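Local structure of creatinine amidohydrolase (Nostoc punctiforme PCC 73102, 3NO4) at residues A[177-182]-A[237-242]; A[51-56]-A[204-209]. The protein probably hydrolyses carbon-nitrogen bonds in linear amides as a metal-dependent amidohydrolase of the creatininase superfamily. One frame throughout, in Å; residues are numbered along the deposited sequence.

Contact 1: A[177-182]-A[237-242]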
loop_
_atom_site.group_PDB
_atom_site.type_symbol
_atom_site.label_atom_id
_atom_site.label_comp_id
_atom_site.label_asym_id
_atom_site.label_seq_id
_atom_site.Cartn_x
_atom_site.Cartn_y
_atom_site.Cartn_z
ATOM N N GLU A 177 -19.472 -37.232 -17.551
ATOM C CA GLU A 177 -19.928 -38.604 -17.654
ATOM C C GLU A 177 -20.659 -39.083 -16.398
ATOM O O GLU A 177 -21.675 -39.743 -16.504
ATOM C CB GLU A 177 -18.757 -39.547 -17.990
ATOM C CG GLU A 177 -18.212 -39.313 -19.423
ATOM C CD GLU A 177 -16.911 -40.066 -19.764
ATOM O OE1 GLU A 177 -16.090 -40.368 -18.862
ATOM O OE2 GLU A 177 -16.716 -40.336 -20.972
ATOM N N LEU A 178 -20.147 -38.728 -15.219
ATOM C CA LEU A 178 -20.756 -39.131 -13.947
ATOM C C LEU A 178 -21.935 -38.256 -13.538
ATOM O O LEU A 178 -22.926 -38.774 -13.087
ATOM C CB LEU A 178 -19.711 -39.151 -12.823
ATOM C CG LEU A 178 -18.563 -40.160 -12.969
ATOM C CD1 LEU A 178 -17.628 -39.965 -11.758
ATOM C CD2 LEU A 178 -19.084 -41.644 -13.119
ATOM N N TYR A 179 -21.825 -36.937 -13.683
ATOM C CA TYR A 179 -22.787 -35.984 -13.082
ATOM C C TYR A 179 -23.600 -35.128 -14.067
ATOM O O TYR A 179 -24.580 -34.482 -13.663
ATOM C CB TYR A 179 -22.046 -35.069 -12.127
ATOM C CG TYR A 179 -21.139 -35.804 -11.167
ATOM C CD1 TYR A 179 -21.632 -36.815 -10.354
ATOM C CD2 TYR A 179 -19.782 -35.482 -11.064
ATOM C CE1 TYR A 179 -20.791 -37.497 -9.457
ATOM C CE2 TYR A 179 -18.953 -36.149 -10.186
ATOM C CZ TYR A 179 -19.456 -37.147 -9.388
ATOM O OH TYR A 179 -18.625 -37.786 -8.540
ATOM N N GLY A 180 -23.177 -35.088 -15.334
ATOM C CA GLY A 180 -23.904 -34.390 -16.394
ATOM C C GLY A 180 -24.011 -32.921 -16.080
ATOM O O GLY A 180 -23.041 -32.321 -15.616
ATOM N N ASP A 181 -25.232 -32.397 -16.230
ATOM C CA ASP A 181 -25.503 -30.988 -15.951
ATOM C C ASP A 181 -25.767 -30.692 -14.456
ATOM O O ASP A 181 -26.029 -29.554 -14.107
ATOM C CB ASP A 181 -26.612 -30.467 -16.880
ATOM C CG ASP A 181 -26.144 -30.380 -18.331
ATOM O OD1 ASP A 181 -25.114 -29.703 -18.594
ATOM O OD2 ASP A 181 -26.794 -31.001 -19.199
ATOM N N GLN A 182 -25.647 -31.703 -13.583
ATOM C CA GLN A 182 -25.649 -31.513 -12.120
ATOM C C GLN A 182 -24.243 -31.338 -11.509
ATOM O O GLN A 182 -24.113 -31.278 -10.292
ATOM C CB GLN A 182 -26.386 -32.665 -11.425
ATOM C CG GLN A 182 -27.883 -32.718 -11.699
ATOM C CD GLN A 182 -28.551 -33.810 -10.889
ATOM O OE1 GLN A 182 -28.849 -33.652 -9.711
ATOM N NE2 GLN A 182 -28.731 -34.928 -11.497
ATOM N N PRO A 237 -23.913 -31.980 -5.132
ATOM C CA PRO A 237 -22.809 -32.719 -4.488
ATOM C C PRO A 237 -23.189 -34.027 -3.817
ATOM O O PRO A 237 -22.306 -34.820 -3.527
ATOM C CB PRO A 237 -22.233 -31.704 -3.477
ATOM C CG PRO A 237 -23.382 -30.818 -3.167
ATOM C CD PRO A 237 -24.151 -30.688 -4.458
ATOM N N GLY A 238 -24.482 -34.272 -3.608
ATOM C CA GLY A 238 -24.962 -35.557 -3.154
ATOM C C GLY A 238 -24.695 -36.724 -4.107
ATOM O O GLY A 238 -24.803 -37.873 -3.682
ATOM N N LEU A 239 -24.373 -36.451 -5.386
ATOM C CA LEU A 239 -23.950 -37.533 -6.295
ATOM C C LEU A 239 -22.516 -38.020 -6.010
ATOM O O LEU A 239 -22.146 -39.088 -6.512
ATOM C CB LEU A 239 -24.125 -37.128 -7.762
ATOM C CG LEU A 239 -25.553 -36.746 -8.185
ATOM C CD1 LEU A 239 -25.498 -36.121 -9.599
ATOM C CD2 LEU A 239 -26.545 -37.930 -8.123
ATOM N N ALA A 240 -21.722 -37.272 -5.220
ATOM C CA ALA A 240 -20.333 -37.653 -4.954
ATOM C C ALA A 240 -20.220 -38.985 -4.199
ATOM O O ALA A 240 -21.061 -39.312 -3.364
ATOM C CB ALA A 240 -19.591 -36.564 -4.190
ATOM N N THR A 241 -19.199 -39.766 -4.548
ATOM C CA THR A 241 -18.764 -40.914 -3.734
ATOM C C THR A 241 -17.226 -40.860 -3.553
ATOM O O THR A 241 -16.523 -40.312 -4.412
ATOM C CB THR A 241 -19.188 -42.273 -4.331
ATOM O OG1 THR A 241 -18.341 -42.588 -5.451
ATOM C CG2 THR A 241 -20.657 -42.264 -4.739
ATOM N N PRO A 242 -16.698 -41.471 -2.470
ATOM C CA PRO A 242 -15.208 -41.540 -2.365
ATOM C C PRO A 242 -14.546 -42.365 -3.498
ATOM O O PRO A 242 -13.401 -42.097 -3.844
ATOM C CB PRO A 242 -14.977 -42.170 -0.982
ATOM C CG PRO A 242 -16.271 -42.963 -0.693
ATOM C CD PRO A 242 -17.368 -42.137 -1.326
#
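The CD1-CE1 side of the Tyr-179 ring meets Leu-239 obliquely, with CD1 3.6 Å from Leu-239 CB and CE1 equally near the backbone oxygen of the same leucine. The leucine side chain reaches back toward Gln-182, while the ring carries its hydroxyl forward to Ala-240, whose CA lies 4.0 Å from Tyr-179 OH. A first torsion of -48° sets the ring anti to its own carbonyl carbon, and Leu-178 CB packs over the centre of one face, 3.7 Å above the plane. The hydroxyl is fixed by a hydrogen bond to ND1 of His-244, in the first turn of helix 242-265.

Helix 169-179 runs out around Tyr-179; Gly-180 is the first residue to leave helical phi/psi, with a positive phi of 61°, and a backbone bond from Gln-182 N to Tyr-179 O (3.0 Å) closes the following turn. In the 237-242 segment, the 3-10 turn 237-239 is closed by Ala-240 N bonding to Pro-237 O, and the chain then straightens to Thr-241, the N-cap of helix 242-265, whose OG1 accepts from His-244 N. The contact thus joins the C-terminal end of one helix to the lead-in of another, with Ala-193 of helix 189-198 touching both Tyr-179 and Ala-240.

Gln-182 crosses Leu-239 at about a right angle. Its chain is extended beyond CG, and the amide lies against the CD1 methyl, with NE2 3.9 Å from Leu-239 CD1, while OE1 is hydrogen-bonded to Asn-236 ND2.

Contact 2: A[51-56]-A[204-209]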
loop_
_atom_site.group_PDB
_atom_site.type_symbol
_atom_site.label_atom_id
_atom_site.label_comp_id
_atom_site.label_asym_id
_atom_site.label_seq_id
_atom_site.Cartn_x
_atom_site.Cartn_y
_atom_site.Cartn_z
ATOM N N GLY A 51 -21.437 -25.246 0.426
ATOM C CA GLY A 51 -22.770 -25.742 0.545
ATOM C C GLY A 51 -22.999 -26.476 1.862
ATOM O O GLY A 51 -22.116 -26.484 2.721
ATOM N N PRO A 52 -24.197 -27.046 2.042
ATOM C CA PRO A 52 -24.538 -27.854 3.245
ATOM C C PRO A 52 -23.643 -29.059 3.540
ATOM O O PRO A 52 -23.506 -29.423 4.702
ATOM C CB PRO A 52 -25.967 -28.345 2.933
ATOM C CG PRO A 52 -26.541 -27.237 2.024
ATOM C CD PRO A 52 -25.381 -26.885 1.149
ATOM N N THR A 53 -23.108 -29.700 2.502
ATOM C CA THR A 53 -22.371 -30.960 2.638
ATOM C C THR A 53 -20.880 -30.832 2.326
ATOM O O THR A 53 -20.157 -31.796 2.507
ATOM C CB THR A 53 -22.961 -32.037 1.712
ATOM O OG1 THR A 53 -22.942 -31.556 0.370
ATOM C CG2 THR A 53 -24.369 -32.416 2.129
ATOM N N GLY A 54 -20.419 -29.667 1.840
ATOM C CA GLY A 54 -19.036 -29.493 1.444
ATOM C C GLY A 54 -18.159 -28.989 2.564
ATOM O O GLY A 54 -18.548 -28.153 3.374
ATOM N N LEU A 55 -16.928 -29.446 2.546
ATOM C CA LEU A 55 -15.919 -28.980 3.472
ATOM C C LEU A 55 -15.448 -27.565 3.159
ATOM O O LEU A 55 -15.171 -27.229 2.008
ATOM C CB LEU A 55 -14.751 -29.943 3.439
ATOM C CG LEU A 55 -15.062 -31.417 3.744
ATOM C CD1 LEU A 55 -13.684 -32.175 3.936
ATOM C CD2 LEU A 55 -15.993 -31.620 4.962
ATOM N N ILE A 56 -15.333 -26.736 4.186
ATOM C CA ILE A 56 -14.816 -25.351 4.019
ATOM C C ILE A 56 -13.407 -25.356 3.440
ATOM O O ILE A 56 -13.048 -24.428 2.740
ATOM C CB ILE A 56 -14.959 -24.536 5.298
ATOM C CG1 ILE A 56 -16.433 -24.123 5.460
ATOM C CG2 ILE A 56 -14.001 -23.290 5.349
ATOM C CD1 ILE A 56 -16.804 -23.618 6.899
ATOM N N LYS A 204 -19.983 -35.589 4.966
ATOM C CA LYS A 204 -21.056 -34.863 5.644
ATOM C C LYS A 204 -22.431 -35.341 5.158
ATOM O O LYS A 204 -22.606 -35.660 3.984
ATOM C CB LYS A 204 -20.900 -33.352 5.412
ATOM C CG LYS A 204 -19.553 -32.803 5.849
ATOM C CD LYS A 204 -19.373 -32.881 7.386
ATOM C CE LYS A 204 -18.115 -32.162 7.862
ATOM N NZ LYS A 204 -17.997 -32.237 9.316
ATOM N N GLN A 205 -23.362 -35.436 6.098
ATOM C CA GLN A 205 -24.762 -35.756 5.817
ATOM C C GLN A 205 -25.517 -34.444 6.109
ATOM O O GLN A 205 -25.422 -33.900 7.198
ATOM C CB GLN A 205 -25.259 -36.911 6.701
ATOM C CG GLN A 205 -24.251 -38.067 6.992
ATOM C CD GLN A 205 -24.168 -39.115 5.893
ATOM O OE1 GLN A 205 -23.239 -39.120 5.079
ATOM N NE2 GLN A 205 -25.137 -40.035 5.885
ATOM N N ALA A 206 -26.201 -33.906 5.126
ATOM C CA ALA A 206 -27.041 -32.758 5.377
ATOM C C ALA A 206 -27.969 -32.676 4.207
ATOM O O ALA A 206 -27.620 -33.159 3.104
ATOM C CB ALA A 206 -26.228 -31.441 5.555
ATOM N N PRO A 207 -29.181 -32.137 4.444
ATOM C CA PRO A 207 -30.133 -32.079 3.348
ATOM C C PRO A 207 -29.702 -31.055 2.320
ATOM O O PRO A 207 -29.049 -30.034 2.671
ATOM C CB PRO A 207 -31.456 -31.702 4.018
ATOM C CG PRO A 207 -31.115 -31.206 5.355
ATOM C CD PRO A 207 -29.786 -31.776 5.735
ATOM N N LEU A 208 -30.012 -31.364 1.067
ATOM C CA LEU A 208 -29.789 -30.452 -0.040
ATOM C C LEU A 208 -31.179 -30.176 -0.559
ATOM O O LEU A 208 -31.910 -31.123 -0.876
ATOM C CB LEU A 208 -28.918 -31.124 -1.111
ATOM C CG LEU A 208 -27.509 -31.515 -0.634
ATOM C CD1 LEU A 208 -26.743 -32.432 -1.619
ATOM C CD2 LEU A 208 -26.717 -30.248 -0.335
ATOM N N SER A 209 -31.570 -28.898 -0.614
ATOM C CA SER A 209 -32.835 -28.504 -1.265
ATOM C C SER A 209 -32.871 -29.125 -2.645
ATOM O O SER A 209 -31.843 -29.174 -3.319
ATOM C CB SER A 209 -32.996 -26.983 -1.380
ATOM O OG SER A 209 -32.009 -26.416 -2.242
HETATM O O HOH W 1 -18.998 -34.349 2.515
#
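Pro-52 meets the 204-209 segment with both its ring and its carbonyl. The ring crosses Leu-208 obliquely, CG standing 3.8 Å from Leu-208 CD2, and CB rests 3.5 Å from the carbonyl oxygen of Pro-207. The carbonyl O of Pro-52 in turn touches the methyl of Ala-206, at 3.5 Å from CB.

Thr-53 comes next and contributes the largest share of the contact on its segment. Its chi1 of 57° leaves CG2 on the side away from the carbonyl carbon, against Ala-206, 3.5 Å from the backbone O of that alanine. The Leu-208 side chain crosses that of Thr-53 roughly at right angles, with CD2 4.0 Å from Thr-53 CG2. No direct hydrogen bond links the two segments; instead a water accepts from Lys-204 N and donates to Thr-53 O, at 2.8 Å from the latter, while CB and CG of Lys-204 lie against that same carbonyl oxygen.

After Gly-54 the chain reaches Leu-55, whose CD2 branch touches Lys-204 CE at 3.6 Å, the two side chains again crossing at about a right angle. The lysine starts toward the 51-56 loop, but a bend at chi2 (-67°) carries the extended remainder across Leu-55 CD2 and away to the second subunit, another copy of the protein, where NZ forms a salt bridge with Glu-29. Gln-28 and His-23 of that subunit pack on Pro-52 and Leu-55, so the contact belongs to a subunit interface.

Within the fold, the 51-56 loop follows strand 39-44 of the parallel sheet and leads into helix 58-74, where Thr-58 OG1 bonds to Leu-55 O; the 204-209 loop, running in a roughly opposite direction, connects helix 189-198 to helix 221-227.

How the contacts relate
Contacts 1 and 2 lie on the same side of the chain's centre, their own centres 14 Å apart, and the chain visits them in turn: 51-56, 177-182, 204-209, 237-242. Pro-237 and Gly-238 join them: Pro-237 CG packs 3.6 Å from Thr-53 OG1, and Gly-238 N lies 3.5 Å from Leu-208 CD1. Leu-208 therefore serves both, one methyl facing the 51-56 loop and the other the 237-239 turn. Both lie near, but not at, the nickel site of His-50, Asp-59 and Glu-191: the side chain of Leu-55 is about 9 Å from the ion and that of Ala-240 about 12 Å. Segment 51-56 lies between two of those ligands in sequence, whereas contact 1 reaches helix 189-198, which carries Glu-191.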